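Local coordinates for protein flagellar assembly factor FliW (Geobacillus thermodenitrificans, PDB 5JAK) that probably binds the translational repressor CsrA and holds it off the flagellin message, and also binds flagellin and takes part in flagellum assembly, at residues I61-Y66 and V90-I95. The protein carries 1 engineered substitution. Residues are numbered along the deposited sequence; the frame is centred on the assembly and turned at random.
Sequences IEPFSY and VALYVI
Ile61 and Val94 form an antiparallel hydrogen-bonded pair in which each residue gives one N-H and takes one on its carbonyl. Ile61 N donates to Val94 O at 3.1 Å, and Val94 N returns a 3.0 Å bond to Ile61 O, nearly straight at 169°. Ile61 O also receives a CA-H...O contact from Tyr93 CA, 3.4 Å away, and lies in the ring plane of Tyr93, at its edge. On the sheet face that carries both side chains, Ile61 CG1 meets Val94 CG2 at 3.6 Å. Past Glu62, whose CG rests by Tyr93 CE1, the chain leaves the sheet. Pro63, which has no N-H to offer strand 90-97, lays its ring there instead: CB against both Val94 methyl branches, CG 3.8 Å from Leu92 CD2, and CD by Leu92 O. The Leu92 chain runs out opposite its own N (chi1 165°), which brings CD2 to Pro63 CG and Phe64 CZ. Replacing Pro63 by alanine removes CG and CD, which would probably open a gap beside Leu92 CD2. Ser65 N donates to Glu62 O and Tyr66 N to Pro63 O, each at 3.1 Å. This is the antiparallel β-ladder of the FliW sheet where strand 57-61 ends and the chain turns toward helix 76-81.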
loop_
_atom_site.group_PDB
_atom_site.type_symbol
_atom_site.label_atom_id
_atom_site.label_comp_id
_atom_site.label_asym_id
_atom_site.label_seq_id
_atom_site.Cartn_x
_atom_site.Cartn_y
_atom_site.Cartn_z
ATOM N N ILE A 61 6.585 0.970 -0.874
ATOM C CA ILE A 61 7.526 0.389 -1.822
ATOM C C ILE A 61 7.018 -0.974 -2.272
ATOM O O ILE A 61 6.243 -1.634 -1.578
ATOM C CB ILE A 61 8.950 0.251 -1.247
ATOM C CG1 ILE A 61 8.929 -0.578 0.043
ATOM C CG2 ILE A 61 9.558 1.626 -1.037
ATOM C CD1 ILE A 61 10.285 -0.995 0.485
ATOM N N GLU A 62 7.472 -1.405 -3.442
ATOM C CA GLU A 62 7.322 -2.815 -3.792
ATOM C C GLU A 62 8.323 -3.592 -2.956
ATOM O O GLU A 62 9.511 -3.264 -2.977
ATOM C CB GLU A 62 7.568 -3.060 -5.281
ATOM C CG GLU A 62 6.551 -2.353 -6.150
ATOM C CD GLU A 62 6.572 -2.820 -7.589
ATOM O OE1 GLU A 62 6.553 -4.049 -7.824
ATOM O OE2 GLU A 62 6.600 -1.951 -8.484
ATOM N N PRO A 63 7.890 -4.602 -2.191
ATOM C CA PRO A 63 8.784 -5.157 -1.157
ATOM C C PRO A 63 10.025 -5.849 -1.689
ATOM O O PRO A 63 11.030 -5.945 -0.968
ATOM C CB PRO A 63 7.874 -6.145 -0.401
ATOM C CG PRO A 63 6.737 -6.456 -1.350
ATOM C CD PRO A 63 6.524 -5.159 -2.108
ATOM N N PHE A 64 10.005 -6.354 -2.914
ATOM C CA PHE A 64 11.190 -7.083 -3.359
ATOM C C PHE A 64 12.372 -6.150 -3.598
ATOM O O PHE A 64 13.508 -6.621 -3.715
ATOM C CB PHE A 64 10.816 -7.913 -4.586
ATOM C CG PHE A 64 9.515 -8.651 -4.405
ATOM C CD1 PHE A 64 9.476 -9.867 -3.737
ATOM C CD2 PHE A 64 8.316 -8.086 -4.828
ATOM C CE1 PHE A 64 8.266 -10.528 -3.542
ATOM C CE2 PHE A 64 7.108 -8.741 -4.630
ATOM C CZ PHE A 64 7.083 -9.959 -3.992
ATOM N N SER A 65 12.117 -4.838 -3.621
ATOM C CA SER A 65 13.174 -3.834 -3.565
ATOM C C SER A 65 14.165 -4.119 -2.437
ATOM O O SER A 65 15.384 -4.087 -2.644
ATOM C CB SER A 65 12.535 -2.449 -3.397
ATOM O OG SER A 65 13.462 -1.486 -2.929
ATOM N N TYR A 66 13.664 -4.409 -1.242
ATOM C CA TYR A 66 14.515 -4.574 -0.074
ATOM C C TYR A 66 14.544 -5.963 0.519
ATOM O O TYR A 66 15.437 -6.244 1.317
ATOM C CB TYR A 66 14.060 -3.678 1.061
ATOM C CG TYR A 66 14.455 -2.280 0.923
ATOM C CD1 TYR A 66 15.662 -1.842 1.431
ATOM C CD2 TYR A 66 13.617 -1.382 0.299
ATOM C CE1 TYR A 66 16.015 -0.559 1.325
ATOM C CE2 TYR A 66 13.955 -0.091 0.183
ATOM C CZ TYR A 66 15.153 0.318 0.692
ATOM O OH TYR A 66 15.488 1.630 0.594
ATOM N N VAL A 90 -3.306 -8.595 -9.408
ATOM C CA VAL A 90 -3.163 -8.177 -8.018
ATOM C C VAL A 90 -1.810 -7.491 -7.844
ATOM O O VAL A 90 -0.784 -8.005 -8.298
ATOM C CB VAL A 90 -3.299 -9.388 -7.064
ATOM C CG1 VAL A 90 -3.228 -8.951 -5.597
ATOM C CG2 VAL A 90 -4.584 -10.157 -7.346
ATOM N N ALA A 91 -1.813 -6.334 -7.177
ATOM C CA ALA A 91 -0.611 -5.558 -6.895
ATOM C C ALA A 91 -0.309 -5.622 -5.401
ATOM O O ALA A 91 -1.231 -5.675 -4.577
ATOM C CB ALA A 91 -0.781 -4.091 -7.337
ATOM N N LEU A 92 0.988 -5.616 -5.059
ATOM C CA LEU A 92 1.460 -5.845 -3.692
ATOM C C LEU A 92 2.467 -4.778 -3.255
ATOM O O LEU A 92 3.469 -4.555 -3.937
ATOM C CB LEU A 92 2.118 -7.232 -3.619
ATOM C CG LEU A 92 2.956 -7.414 -2.365
ATOM C CD1 LEU A 92 1.994 -7.449 -1.229
ATOM C CD2 LEU A 92 3.806 -8.688 -2.432
ATOM N N TYR A 93 2.239 -4.155 -2.091
ATOM C CA TYR A 93 3.121 -3.102 -1.587
ATOM C C TYR A 93 3.287 -3.266 -0.079
ATOM O O TYR A 93 2.474 -3.925 0.586
ATOM C CB TYR A 93 2.567 -1.694 -1.821
ATOM C CG TYR A 93 2.245 -1.421 -3.266
ATOM C CD1 TYR A 93 3.244 -1.034 -4.149
ATOM C CD2 TYR A 93 0.931 -1.518 -3.733
ATOM C CE1 TYR A 93 2.943 -0.754 -5.485
ATOM C CE2 TYR A 93 0.627 -1.246 -5.056
ATOM C CZ TYR A 93 1.634 -0.864 -5.921
ATOM O OH TYR A 93 1.324 -0.594 -7.248
ATOM N N VAL A 94 4.333 -2.643 0.470
ATOM C CA VAL A 94 4.459 -2.513 1.918
ATOM C C VAL A 94 4.636 -1.056 2.311
ATOM O O VAL A 94 5.287 -0.271 1.604
ATOM C CB VAL A 94 5.620 -3.364 2.499
ATOM C CG1 VAL A 94 5.303 -4.865 2.345
ATOM C CG2 VAL A 94 6.947 -3.034 1.802
ATOM N N ILE A 95 4.082 -0.706 3.471
ATOM C CA ILE A 95 4.171 0.666 3.987
ATOM C C ILE A 95 5.510 0.869 4.665
ATOM O O ILE A 95 5.936 0.037 5.483
ATOM C CB ILE A 95 3.026 0.954 4.979
ATOM C CG1 ILE A 95 1.657 0.776 4.320
ATOM C CG2 ILE A 95 3.178 2.374 5.590
ATOM C CD1 ILE A 95 0.455 0.882 5.346
#